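Local coordinates for protein putative methyltransferase from antibiotic biosynthesis pathway (Anabaena variabilis ATCC 29413, PDB 3EGE) that probably transfers methyl groups from S-adenosylmethionine to an unidentified substrate, at residues W140-L148 against A189-Y199. Numbering follows the deposited sequence.
Sequences WLYDYFPFL and AAAAWRRPELY
Leu141 meets the ring of Tyr199 at the apolar centre, its CD1 lying almost straight above the ring centroid at 3.6 Å, a CH-pi contact. With CG anti to the backbone N (chi1 -174°), the leucine reaches across the tyrosine at about a right angle, and its second branch, CD2, settles 3.4 Å from Tyr199 OH beside the carbonyl of Ala189. Phe145 CE2 touches Tyr199 CB at 3.9 Å, and Phe211 meets the phenylalanine edge-to-face from helix 209-213. On the Trp140 flank, the far end of the indole, CH2, packs 3.6 Å from Pro196 CB and also reaches Tyr199 CD2; the two aromatic planes are inclined at 73°. Trp235 of helix 234-239 meets Trp140 edge-to-face and also touches Pro196.

At the polar edge Trp140 NE1 donates to Trp193 O over 2.8 Å, nearly straight at 162°, with the acceptor close to the indole plane. Tyr199 OH donates to Ala189 O at 2.6 Å and accepts a weak bond from Ala192 N, joining the 3-10 segment back to the start of 189-199 and, more weakly, to the turn region at Ala192. The phenol is thus fixed at its oxygen while Leu141 covers one face. Within this mostly helical region beside the Rossmann-like sheet, the joint is chiefly apolar and aromatic, and its one crossing hydrogen bond satisfies the buried indole N-H and, with the packing at CH2, helps to hold the ring's orientation.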
ATOM      1  N   TRP A 140      -8.192 -14.886   9.839  1.00 66.44           N
ATOM      2  CA  TRP A 140      -8.546 -14.779  11.260  1.00 64.91           C
ATOM      3  C   TRP A 140      -8.672 -13.334  11.784  1.00 64.81           C
ATOM      4  O   TRP A 140      -9.497 -13.074  12.656  1.00 64.46           O
ATOM      5  CB  TRP A 140      -7.489 -15.516  12.133  1.00 64.43           C
ATOM      6  CG  TRP A 140      -6.156 -14.884  12.088  1.00 61.98           C
ATOM      7  CD1 TRP A 140      -5.175 -15.147  11.200  1.00 62.57           C
ATOM      8  CD2 TRP A 140      -5.679 -13.827  12.925  1.00 59.80           C
ATOM      9  NE1 TRP A 140      -4.112 -14.327  11.426  1.00 62.94           N
ATOM     10  CE2 TRP A 140      -4.391 -13.495  12.476  1.00 63.65           C
ATOM     11  CE3 TRP A 140      -6.228 -13.121  14.012  1.00 66.08           C
ATOM     12  CZ2 TRP A 140      -3.613 -12.505  13.087  1.00 61.43           C
ATOM     13  CZ3 TRP A 140      -5.467 -12.128  14.623  1.00 64.08           C
ATOM     14  CH2 TRP A 140      -4.175 -11.822  14.145  1.00 64.42           C
ATOM     15  N   LEU A 141      -7.819 -12.434  11.268  1.00 64.89           N
ATOM     16  CA  LEU A 141      -7.691 -11.039  11.715  1.00 64.98           C
ATOM     17  C   LEU A 141      -9.009 -10.288  11.859  1.00 64.32           C
ATOM     18  O   LEU A 141      -9.246  -9.601  12.871  1.00 64.28           O
ATOM     19  CB  LEU A 141      -6.751 -10.259  10.757  1.00 66.18           C
ATOM     20  CG  LEU A 141      -6.347  -8.813  11.091  1.00 66.80           C
ATOM     21  CD1 LEU A 141      -5.763  -8.724  12.507  1.00 63.27           C
ATOM     22  CD2 LEU A 141      -5.378  -8.217  10.012  1.00 65.04           C
ATOM     23  N   TYR A 142      -9.883 -10.485  10.876  1.00 64.00           N
ATOM     24  CA  TYR A 142     -11.159  -9.764  10.822  1.00 63.69           C
ATOM     25  C   TYR A 142     -12.222 -10.268  11.780  1.00 62.50           C
ATOM     26  O   TYR A 142     -13.216  -9.584  11.979  1.00 61.88           O
ATOM     27  CB  TYR A 142     -11.682  -9.668   9.403  1.00 63.39           C
ATOM     28  CG  TYR A 142     -10.596  -9.247   8.443  1.00 64.22           C
ATOM     29  CD1 TYR A 142      -9.885  -8.058   8.627  1.00 65.38           C
ATOM     30  CD2 TYR A 142     -10.274 -10.055   7.345  1.00 64.58           C
ATOM     31  CE1 TYR A 142      -8.861  -7.691   7.745  1.00 64.21           C
ATOM     32  CE2 TYR A 142      -9.289  -9.704   6.484  1.00 65.58           C
ATOM     33  CZ  TYR A 142      -8.583  -8.527   6.671  1.00 63.48           C
ATOM     34  OH  TYR A 142      -7.600  -8.254   5.768  1.00 64.86           O
ATOM     35  N   ASP A 143     -12.006 -11.441  12.366  1.00 61.99           N
ATOM     36  CA  ASP A 143     -12.872 -11.933  13.419  1.00 64.20           C
ATOM     37  C   ASP A 143     -12.635 -11.195  14.758  1.00 64.66           C
ATOM     38  O   ASP A 143     -13.475 -11.251  15.642  1.00 64.52           O
ATOM     39  CB  ASP A 143     -12.644 -13.406  13.649  1.00 64.83           C
ATOM     40  CG  ASP A 143     -12.899 -14.226  12.439  1.00 65.21           C
ATOM     41  OD1 ASP A 143     -13.611 -13.765  11.513  1.00 62.50           O
ATOM     42  OD2 ASP A 143     -12.351 -15.338  12.439  1.00 66.84           O
ATOM     43  N   TYR A 144     -11.468 -10.568  14.906  1.00 65.31           N
ATOM     44  CA  TYR A 144     -11.133  -9.746  16.064  1.00 65.17           C
ATOM     45  C   TYR A 144     -11.243  -8.252  15.792  1.00 64.63           C
ATOM     46  O   TYR A 144     -11.590  -7.498  16.714  1.00 65.10           O
ATOM     47  CB  TYR A 144      -9.717 -10.060  16.570  1.00 63.97           C
ATOM     48  CG  TYR A 144      -9.564 -11.476  17.040  1.00 63.62           C
ATOM     49  CD1 TYR A 144      -9.857 -11.842  18.370  1.00 65.55           C
ATOM     50  CD2 TYR A 144      -9.122 -12.468  16.163  1.00 63.47           C
ATOM     51  CE1 TYR A 144      -9.709 -13.175  18.797  1.00 62.41           C
ATOM     52  CE2 TYR A 144      -8.963 -13.779  16.576  1.00 63.22           C
ATOM     53  CZ  TYR A 144      -9.248 -14.132  17.891  1.00 62.81           C
ATOM     54  OH  TYR A 144      -9.080 -15.438  18.264  1.00 61.49           O
ATOM     55  N   PHE A 145     -10.908  -7.838  14.568  1.00 65.08           N
ATOM     56  CA  PHE A 145     -10.892  -6.419  14.158  1.00 65.73           C
ATOM     57  C   PHE A 145     -11.703  -6.207  12.869  1.00 64.94           C
ATOM     58  O   PHE A 145     -11.126  -5.965  11.797  1.00 64.73           O
ATOM     59  CB  PHE A 145      -9.436  -5.953  14.005  1.00 65.51           C
ATOM     60  CG  PHE A 145      -8.606  -6.150  15.260  1.00 66.15           C
ATOM     61  CD1 PHE A 145      -8.948  -5.500  16.440  1.00 63.79           C
ATOM     62  CD2 PHE A 145      -7.486  -7.000  15.262  1.00 67.56           C
ATOM     63  CE1 PHE A 145      -8.186  -5.679  17.606  1.00 67.38           C
ATOM     64  CE2 PHE A 145      -6.734  -7.207  16.420  1.00 64.76           C
ATOM     65  CZ  PHE A 145      -7.077  -6.531  17.595  1.00 64.97           C
ATOM     66  N   PRO A 146     -13.054  -6.261  12.976  1.00 65.57           N
ATOM     67  CA  PRO A 146     -13.922  -6.176  11.750  1.00 66.66           C
ATOM     68  C   PRO A 146     -13.799  -4.881  10.945  1.00 66.22           C
ATOM     69  O   PRO A 146     -14.005  -4.884   9.717  1.00 66.76           O
ATOM     70  CB  PRO A 146     -15.343  -6.362  12.308  1.00 66.88           C
ATOM     71  CG  PRO A 146     -15.239  -5.954  13.745  1.00 66.69           C
ATOM     72  CD  PRO A 146     -13.873  -6.399  14.192  1.00 64.63           C
ATOM     73  N   PHE A 147     -13.496  -3.792  11.652  1.00 64.82           N
ATOM     74  CA  PHE A 147     -13.284  -2.485  11.039  1.00 63.72           C
ATOM     75  C   PHE A 147     -12.242  -2.476   9.923  1.00 63.82           C
ATOM     76  O   PHE A 147     -12.401  -1.731   8.947  1.00 65.77           O
ATOM     77  CB  PHE A 147     -12.984  -1.416  12.083  1.00 63.74           C
ATOM     78  CG  PHE A 147     -11.852  -1.756  13.004  1.00 66.17           C
ATOM     79  CD1 PHE A 147     -10.522  -1.507  12.630  1.00 65.81           C
ATOM     80  CD2 PHE A 147     -12.113  -2.345  14.256  1.00 67.79           C
ATOM     81  CE1 PHE A 147      -9.466  -1.852  13.482  1.00 65.48           C
ATOM     82  CE2 PHE A 147     -11.064  -2.675  15.117  1.00 68.82           C
ATOM     83  CZ  PHE A 147      -9.745  -2.420  14.731  1.00 64.84           C
ATOM     84  N   LEU A 148     -11.196  -3.290  10.046  1.00 63.42           N
ATOM     85  CA  LEU A 148     -10.167  -3.406   8.977  1.00 63.35           C
ATOM     86  C   LEU A 148     -10.748  -3.942   7.682  1.00 63.34           C
ATOM     87  O   LEU A 148     -10.429  -3.455   6.633  1.00 65.36           O
ATOM     88  CB  LEU A 148      -9.017  -4.317   9.404  1.00 63.45           C
ATOM     89  CG  LEU A 148      -8.169  -3.928  10.611  1.00 64.05           C
ATOM     90  CD1 LEU A 148      -7.159  -5.031  10.873  1.00 61.55           C
ATOM     91  CD2 LEU A 148      -7.465  -2.568  10.445  1.00 61.78           C
ATOM     92  N   ALA A 189      -1.927  -3.206   7.553  1.00 70.04           N
ATOM     93  CA  ALA A 189      -3.075  -3.902   8.166  1.00 69.27           C
ATOM     94  C   ALA A 189      -2.988  -5.446   8.327  1.00 68.92           C
ATOM     95  O   ALA A 189      -2.961  -5.931   9.473  1.00 68.41           O
ATOM     96  CB  ALA A 189      -4.376  -3.461   7.470  1.00 67.56           C
ATOM     97  N   ALA A 190      -2.904  -6.186   7.215  1.00 67.82           N
ATOM     98  CA  ALA A 190      -2.846  -7.666   7.251  1.00 68.17           C
ATOM     99  C   ALA A 190      -1.425  -8.283   7.223  1.00 68.64           C
ATOM    100  O   ALA A 190      -1.295  -9.503   7.112  1.00 69.26           O
ATOM    101  CB  ALA A 190      -3.688  -8.255   6.116  1.00 68.24           C
ATOM    102  N   ALA A 191      -0.385  -7.465   7.367  1.00 67.19           N
ATOM    103  CA  ALA A 191       0.991  -7.933   7.274  1.00 66.13           C
ATOM    104  C   ALA A 191       1.405  -8.868   8.426  1.00 66.08           C
ATOM    105  O   ALA A 191       2.204  -9.784   8.188  1.00 67.00           O
ATOM    106  CB  ALA A 191       1.963  -6.748   7.118  1.00 64.86           C
ATOM    107  N   ALA A 192       0.844  -8.690   9.634  1.00 64.84           N
ATOM    108  CA  ALA A 192       1.143  -9.583  10.771  1.00 64.26           C
ATOM    109  C   ALA A 192       0.163 -10.808  10.830  1.00 64.26           C
ATOM    110  O   ALA A 192      -0.121 -11.360  11.918  1.00 61.66           O
ATOM    111  CB  ALA A 192       1.157  -8.811  12.073  1.00 64.37           C
ATOM    112  N   TRP A 193      -0.301 -11.261   9.653  1.00 64.09           N
ATOM    113  CA  TRP A 193      -1.192 -12.433   9.526  1.00 64.59           C
ATOM    114  C   TRP A 193      -0.683 -13.745  10.144  1.00 63.87           C
ATOM    115  O   TRP A 193      -1.475 -14.610  10.421  1.00 62.07           O
ATOM    116  CB  TRP A 193      -1.541 -12.718   8.055  1.00 63.38           C
ATOM    117  CG  TRP A 193      -0.397 -13.088   7.173  1.00 59.73           C
ATOM    118  CD1 TRP A 193       0.363 -12.240   6.428  1.00 60.70           C
ATOM    119  CD2 TRP A 193       0.096 -14.404   6.909  1.00 62.04           C
ATOM    120  NE1 TRP A 193       1.284 -12.938   5.699  1.00 61.28           N
ATOM    121  CE2 TRP A 193       1.145 -14.271   5.963  1.00 62.34           C
ATOM    122  CE3 TRP A 193      -0.263 -15.687   7.345  1.00 59.23           C
ATOM    123  CZ2 TRP A 193       1.876 -15.369   5.491  1.00 61.42           C
ATOM    124  CZ3 TRP A 193       0.458 -16.791   6.850  1.00 61.33           C
ATOM    125  CH2 TRP A 193       1.515 -16.619   5.947  1.00 59.71           C
ATOM    126  N   ARG A 194       0.627 -13.915  10.284  1.00 64.73           N
ATOM    127  CA  ARG A 194       1.175 -15.122  10.910  1.00 65.73           C
ATOM    128  C   ARG A 194       1.809 -14.802  12.266  1.00 66.18           C
ATOM    129  O   ARG A 194       2.384 -15.694  12.882  1.00 67.00           O
ATOM    130  CB  ARG A 194       2.179 -15.802   9.968  1.00 65.59           C
ATOM    131  CG  ARG A 194       2.027 -17.334   9.939  1.00 63.60           C
ATOM    132  CD  ARG A 194       3.124 -17.962   9.090  1.00 66.22           C
ATOM    133  NE  ARG A 194       4.373 -18.015   9.849  1.00 67.99           N
ATOM    134  CZ  ARG A 194       5.493 -18.623   9.470  1.00 66.18           C
ATOM    135  NH1 ARG A 194       5.592 -19.227   8.290  1.00 70.16           N
ATOM    136  NH2 ARG A 194       6.549 -18.607  10.289  1.00 70.34           N
ATOM    137  N   ARG A 195       1.643 -13.563  12.737  1.00 66.24           N
ATOM    138  CA  ARG A 195       2.226 -13.062  13.984  1.00 67.55           C
ATOM    139  C   ARG A 195       1.134 -12.321  14.777  1.00 67.96           C
ATOM    140  O   ARG A 195       1.244 -11.110  15.006  1.00 67.79           O
ATOM    141  CB  ARG A 195       3.385 -12.126  13.640  1.00 67.02           C
ATOM    142  CG  ARG A 195       4.572 -12.819  12.971  1.00 68.92           C
ATOM    143  CD  ARG A 195       5.589 -11.822  12.424  1.00 68.40           C
ATOM    144  NE  ARG A 195       5.113 -11.153  11.207  1.00 72.23           N
ATOM    145  CZ  ARG A 195       5.733 -10.152  10.574  1.00 73.09           C
ATOM    146  NH1 ARG A 195       6.858  -9.619  11.029  1.00 74.99           N
ATOM    147  NH2 ARG A 195       5.194  -9.658   9.465  1.00 75.06           N
ATOM    148  N   PRO A 196       0.089 -13.053  15.225  1.00 67.86           N
ATOM    149  CA  PRO A 196      -1.081 -12.423  15.855  1.00 67.89           C
ATOM    150  C   PRO A 196      -0.805 -11.501  17.041  1.00 69.41           C
ATOM    151  O   PRO A 196      -1.533 -10.501  17.235  1.00 69.79           O
ATOM    152  CB  PRO A 196      -1.936 -13.622  16.292  1.00 67.03           C
ATOM    153  CG  PRO A 196      -0.995 -14.744  16.373  1.00 67.91           C
ATOM    154  CD  PRO A 196      -0.048 -14.518  15.235  1.00 68.01           C
ATOM    155  N   GLU A 197       0.222 -11.859  17.812  1.00 69.64           N
ATOM    156  CA  GLU A 197       0.671 -11.102  18.969  1.00 70.78           C
ATOM    157  C   GLU A 197       1.119  -9.675  18.645  1.00 70.58           C
ATOM    158  O   GLU A 197       0.998  -8.786  19.499  1.00 71.29           O
ATOM    159  CB  GLU A 197       1.740 -11.885  19.771  1.00 72.34           C
ATOM    160  CG  GLU A 197       3.158 -12.041  19.145  1.00 77.74           C
ATOM    161  CD  GLU A 197       3.251 -12.892  17.875  1.00 82.37           C
ATOM    162  OE1 GLU A 197       2.364 -13.755  17.644  1.00 81.89           O
ATOM    163  OE2 GLU A 197       4.237 -12.690  17.121  1.00 85.15           O
ATOM    164  N   LEU A 198       1.587  -9.434  17.420  1.00 69.05           N
ATOM    165  CA  LEU A 198       1.999  -8.088  17.024  1.00 68.65           C
ATOM    166  C   LEU A 198       0.871  -7.034  17.111  1.00 69.00           C
ATOM    167  O   LEU A 198       1.141  -5.840  17.397  1.00 68.12           O
ATOM    168  CB  LEU A 198       2.648  -8.070  15.624  1.00 67.48           C
ATOM    169  CG  LEU A 198       4.027  -8.714  15.440  1.00 68.14           C
ATOM    170  CD1 LEU A 198       4.511  -8.470  14.000  1.00 59.10           C
ATOM    171  CD2 LEU A 198       5.064  -8.192  16.461  1.00 62.89           C
ATOM    172  N   TYR A 199      -0.369  -7.479  16.866  1.00 68.53           N
ATOM    173  CA  TYR A 199      -1.554  -6.610  16.950  1.00 67.83           C
ATOM    174  C   TYR A 199      -1.846  -6.096  18.353  1.00 69.22           C
ATOM    175  O   TYR A 199      -2.517  -5.084  18.488  1.00 70.33           O
ATOM    176  CB  TYR A 199      -2.789  -7.290  16.345  1.00 66.62           C
ATOM    177  CG  TYR A 199      -2.620  -7.480  14.863  1.00 62.97           C
ATOM    178  CD1 TYR A 199      -2.755  -6.403  13.988  1.00 60.59           C
ATOM    179  CD2 TYR A 199      -2.251  -8.724  14.334  1.00 64.84           C
ATOM    180  CE1 TYR A 199      -2.550  -6.560  12.607  1.00 67.62           C
ATOM    181  CE2 TYR A 199      -2.067  -8.897  12.965  1.00 64.80           C
ATOM    182  CZ  TYR A 199      -2.215  -7.820  12.109  1.00 62.54           C
ATOM    183  OH  TYR A 199      -2.053  -8.015  10.786  1.00 65.55           O
TER